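Local coordinates for protein phytase (Citrobacter braakii, PDB 3ZHC) that belongs to branch 2 of the histidine phosphatase superfamily, as a phytase whose fold combines a mixed beta sheet with many helices, at residues Thr98-Pro102 with Gly103-Val107; Leu277-Thr281 with Pro282-Arg286. The protein carries 2 engineered substitutions. One frame throughout, in Å; residues are numbered along the deposited sequence.

Both contacts are local, each made within ten consecutive residues where the chain changes direction. Interaction 1 lies at the surface, where a proline-rich loop turns into strand 105-109 of the large mixed sheet; interaction 2 is partly buried and joins two consecutive helices, 260-280 and 282-301. The two sit on opposite sides of the chain's centre, with their centres about 34 Å apart and their nearest atoms about 21 Å apart. In each, one carbonyl oxygen ties the bend: Ser101 O takes a single bond in a beta turn, whereas Thr281 O takes two at a helix start. The first adds apolar packing of Pro100 on Val105, the second a bond from the Thr281 hydroxyl to Leu277 O.

Interaction 1 (Thr98-Pro102 with Gly103-Val107); sequences TCPSP and GQVAV
Ser101 and Gln104 close a type II beta turn, with Pro102 and Gly103 at its two corners. The backbone supplies the one hydrogen bond: Gln104 N donates to Ser101 O at 3.2 Å. The bond is bent, 140° at the hydrogen, and the donor is tilted from the carbonyl plane. Pro102 suits the first corner with its restricted phi, and Gly103 takes the positive phi (72°) that the second corner of this turn requires.

The ring of Pro100 meets one methyl of Val105: Val105 CG2 lies 3.8 Å from Pro100 CB and 3.9 Å from Pro100 CG, so the methyl rests against the CB–CG side of the ring. With CG1 anti to the backbone N (chi1 179°), Val105 directs its other methyl to the proline. Closer to the turn, Gln104 leans its aliphatic part on Ser101. Gln104 CB and CG both lie close to Ser101 O, at 3.2 and 3.3 Å, and Gln104 CG is 3.9 Å from Ser101 CB.

Ser101 OG is hydrogen-bonded to Gln97 NE2 within the same loop. Close behind Pro100, Cys99 is tied by a disulfide to Cys130, and the proline also touches Cys130 and Ala127. Val105 packs further on Leu126 of helix 113-126. Through this turn the loop after helix 71-90 delivers the chain into strand 105-109, which runs parallel to strands 134-135 and 318-323; Gln104 and Ala106 already share backbone bonds with Leu318.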
loop_
_atom_site.group_PDB
_atom_site.type_symbol
_atom_site.label_atom_id
_atom_site.label_comp_id
_atom_site.label_asym_id
_atom_site.label_seq_id
_atom_site.Cartn_x
_atom_site.Cartn_y
_atom_site.Cartn_z
ATOM N N THR B 98 10.551 32.607 26.122
ATOM C CA THR B 98 10.619 31.435 27.029
ATOM C C THR B 98 9.268 30.705 27.104
ATOM O O THR B 98 9.200 29.467 26.883
ATOM C CB THR B 98 11.096 31.831 28.448
ATOM O OG1 THR B 98 12.356 32.518 28.353
ATOM C CG2 THR B 98 11.251 30.594 29.341
ATOM N N CYS B 99 8.209 31.463 27.406
ATOM C CA CYS B 99 6.863 30.906 27.538
ATOM C C CYS B 99 5.869 31.602 26.621
ATOM O O CYS B 99 5.944 32.826 26.454
ATOM C CB CYS B 99 6.387 30.999 28.987
ATOM S SG CYS B 99 7.177 29.793 30.089
ATOM N N PRO B 100 4.920 30.819 26.011
ATOM C CA PRO B 100 3.898 31.440 25.182
ATOM C C PRO B 100 3.017 32.401 25.976
ATOM O O PRO B 100 2.791 32.192 27.174
ATOM C CB PRO B 100 3.070 30.237 24.684
ATOM C CG PRO B 100 3.956 29.091 24.801
ATOM C CD PRO B 100 4.782 29.344 26.001
ATOM N N SER B 101 2.525 33.439 25.300
ATOM C CA SER B 101 1.702 34.463 25.943
ATOM C C SER B 101 0.351 33.884 26.385
ATOM O O SER B 101 -0.081 32.842 25.859
ATOM C CB SER B 101 1.504 35.654 25.008
ATOM O OG SER B 101 2.755 36.276 24.719
ATOM N N PRO B 102 -0.325 34.544 27.359
ATOM C CA PRO B 102 -1.620 34.007 27.817
ATOM C C PRO B 102 -2.637 33.897 26.670
ATOM O O PRO B 102 -2.681 34.773 25.784
ATOM C CB PRO B 102 -2.079 35.032 28.852
ATOM C CG PRO B 102 -0.809 35.752 29.269
ATOM C CD PRO B 102 0.038 35.791 28.074
ATOM N N GLY B 103 -3.431 32.826 26.686
ATOM C CA GLY B 103 -4.408 32.573 25.633
ATOM C C GLY B 103 -3.847 32.139 24.280
ATOM O O GLY B 103 -4.590 32.143 23.290
ATOM N N GLN B 104 -2.560 31.766 24.221
ATOM C CA GLN B 104 -1.931 31.282 22.962
ATOM C C GLN B 104 -1.956 29.759 22.825
ATOM O O GLN B 104 -2.102 29.241 21.713
ATOM C CB GLN B 104 -0.481 31.760 22.845
ATOM C CG GLN B 104 -0.316 33.245 22.545
ATOM C CD GLN B 104 -0.587 33.579 21.076
ATOM O OE1 GLN B 104 0.351 33.681 20.274
ATOM N NE2 GLN B 104 -1.880 33.737 20.711
ATOM N N VAL B 105 -1.801 29.057 23.950
ATOM C CA VAL B 105 -1.761 27.605 23.966
ATOM C C VAL B 105 -2.794 27.076 24.944
ATOM O O VAL B 105 -2.895 27.560 26.061
ATOM C CB VAL B 105 -0.346 27.066 24.332
ATOM C CG1 VAL B 105 -0.330 25.529 24.359
ATOM C CG2 VAL B 105 0.695 27.575 23.346
ATOM N N ALA B 106 -3.564 26.086 24.489
ATOM C CA ALA B 106 -4.540 25.381 25.309
ATOM C C ALA B 106 -4.422 23.876 25.016
ATOM O O ALA B 106 -4.152 23.483 23.883
ATOM C CB ALA B 106 -5.926 25.875 25.035
ATOM N N VAL B 107 -4.615 23.049 26.042
ATOM C CA VAL B 107 -4.559 21.584 25.897
ATOM C C VAL B 107 -5.811 20.933 26.488
ATOM O O VAL B 107 -6.233 21.285 27.582
ATOM C CB VAL B 107 -3.292 20.996 26.546
ATOM C CG1 VAL B 107 -3.320 19.438 26.524
ATOM C CG2 VAL B 107 -2.062 21.520 25.844
#

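Interaction 2 (Leu277-Thr281 with Pro282-Arg286); sequences LLQRT and PEVAR
Thr281 O accepts two N-H groups from the first turn of the next helix, Val284 N at 2.8 Å and Ala285 N at 2.9 Å, the first bent (141°), the second nearly straight (170°). The two donors come from opposite faces of the carbonyl plane, each tilted from it. Thr281 is the N-cap residue, but its hydroxyl looks back instead of capping: OG1 donates to Leu277 O at 2.6 Å. With OG1 beside its own backbone N (chi1 -61°), the hydroxyl faces the preceding helix, while CG2 is turned to Glu283, whose OE1 lies 3.7 Å from that methyl. Val284 and Ala285 lean back over the residues before Thr281. Val284 CG1 comes within 3.3 Å of Leu278 O, and Ala285 CB within 3.3 Å of Gln279 O, so aliphatic carbons cover these carbonyls. Gln279 OE1 is hydrogen-bonded to Asn330 ND2; Arg280 NH1 hydrogen-bonds Ser332 OG and its NE forms a salt bridge with Asp276. Thr281 and Val284 also pack on helix 159-169. Thr281 is thus bonded in both directions: its hydroxyl bonds back to Leu277 O, and its carbonyl accepts the N-H groups of the first turn of helix 282-301. Pro282, which has no N-H to give, fits the first turn of that helix, where no such donor is needed.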
loop_
_atom_site.group_PDB
_atom_site.type_symbol
_atom_site.label_atom_id
_atom_site.label_comp_id
_atom_site.label_asym_id
_atom_site.label_seq_id
_atom_site.Cartn_x
_atom_site.Cartn_y
_atom_site.Cartn_z
ATOM N N LEU B 277 -12.260 -1.029 9.221
ATOM C CA LEU B 277 -13.631 -1.524 9.332
ATOM C C LEU B 277 -14.404 -0.897 10.503
ATOM O O LEU B 277 -15.496 -0.362 10.314
ATOM C CB LEU B 277 -13.652 -3.059 9.487
ATOM C CG LEU B 277 -13.219 -3.896 8.298
ATOM C CD1 LEU B 277 -13.348 -5.362 8.645
ATOM C CD2 LEU B 277 -14.048 -3.561 7.015
ATOM N N LEU B 278 -13.840 -0.959 11.700
ATOM C CA LEU B 278 -14.583 -0.532 12.920
ATOM C C LEU B 278 -14.595 0.965 13.215
ATOM O O LEU B 278 -15.508 1.431 13.906
ATOM C CB LEU B 278 -14.073 -1.306 14.167
ATOM C CG LEU B 278 -14.238 -2.837 14.151
ATOM C CD1 LEU B 278 -13.717 -3.428 15.484
ATOM C CD2 LEU B 278 -15.695 -3.299 13.881
ATOM N N GLN B 279 -13.606 1.718 12.704
ATOM C CA GLN B 279 -13.490 3.173 13.009
ATOM C C GLN B 279 -13.502 4.129 11.816
ATOM O O GLN B 279 -13.858 5.305 11.994
ATOM C CB GLN B 279 -12.221 3.417 13.832
ATOM C CG GLN B 279 -12.138 2.580 15.157
ATOM C CD GLN B 279 -13.168 2.989 16.222
ATOM O OE1 GLN B 279 -13.879 4.005 16.086
ATOM N NE2 GLN B 279 -13.249 2.197 17.298
ATOM N N ARG B 280 -13.116 3.661 10.612
ATOM C CA ARG B 280 -13.118 4.543 9.413
ATOM C C ARG B 280 -14.389 4.408 8.519
ATOM O O ARG B 280 -14.666 5.302 7.715
ATOM C CB ARG B 280 -11.871 4.333 8.562
ATOM C CG ARG B 280 -10.528 4.440 9.323
ATOM C CD ARG B 280 -9.344 4.898 8.407
ATOM N NE ARG B 280 -9.526 4.418 7.041
ATOM C CZ ARG B 280 -9.810 5.155 5.954
ATOM N NH1 ARG B 280 -9.929 6.501 5.986
ATOM N NH2 ARG B 280 -9.963 4.523 4.794
ATOM N N THR B 281 -15.140 3.312 8.663
ATOM C CA THR B 281 -16.400 3.119 7.944
ATOM C C THR B 281 -17.287 4.334 8.220
ATOM O O THR B 281 -17.673 4.540 9.359
ATOM C CB THR B 281 -17.097 1.814 8.372
ATOM O OG1 THR B 281 -16.238 0.712 8.077
ATOM C CG2 THR B 281 -18.468 1.625 7.643
ATOM N N PRO B 282 -17.598 5.156 7.164
ATOM C CA PRO B 282 -18.327 6.447 7.339
ATOM C C PRO B 282 -19.515 6.415 8.277
ATOM O O PRO B 282 -19.682 7.330 9.051
ATOM C CB PRO B 282 -18.781 6.776 5.911
ATOM C CG PRO B 282 -17.701 6.237 5.073
ATOM C CD PRO B 282 -17.279 4.936 5.732
ATOM N N GLU B 283 -20.324 5.352 8.208
ATOM C CA GLU B 283 -21.524 5.225 9.056
ATOM C C GLU B 283 -21.185 5.220 10.560
ATOM O O GLU B 283 -22.016 5.627 11.366
ATOM C CB GLU B 283 -22.364 3.994 8.687
ATOM C CG GLU B 283 -23.171 4.145 7.377
ATOM C CD GLU B 283 -22.360 3.964 6.093
ATOM O OE1 GLU B 283 -21.135 3.699 6.137
ATOM O OE2 GLU B 283 -22.973 4.087 5.029
ATOM N N VAL B 284 -19.964 4.754 10.909
ATOM C CA VAL B 284 -19.434 4.826 12.281
ATOM C C VAL B 284 -18.639 6.138 12.499
ATOM O O VAL B 284 -18.913 6.864 13.456
ATOM C CB VAL B 284 -18.563 3.594 12.618
ATOM C CG1 VAL B 284 -17.769 3.793 13.942
ATOM C CG2 VAL B 284 -19.436 2.356 12.705
ATOM N N ALA B 285 -17.675 6.418 11.606
ATOM C CA ALA B 285 -16.754 7.606 11.725
ATOM C C ALA B 285 -17.454 8.948 11.839
ATOM O O ALA B 285 -17.024 9.794 12.609
ATOM C CB ALA B 285 -15.759 7.654 10.563
ATOM N N ARG B 286 -18.529 9.134 11.062
ATOM C CA ARG B 286 -19.304 10.396 11.054
ATOM C C ARG B 286 -19.850 10.732 12.416
ATOM O O ARG B 286 -19.673 11.839 12.897
ATOM C CB ARG B 286 -20.467 10.338 10.047
ATOM C CG ARG B 286 -20.077 10.485 8.605
ATOM C CD ARG B 286 -21.337 10.453 7.672
ATOM N NE ARG B 286 -22.236 11.598 7.933
ATOM C CZ ARG B 286 -23.551 11.560 8.255
ATOM N NH1 ARG B 286 -24.242 10.418 8.358
ATOM N NH2 ARG B 286 -24.192 12.720 8.461
#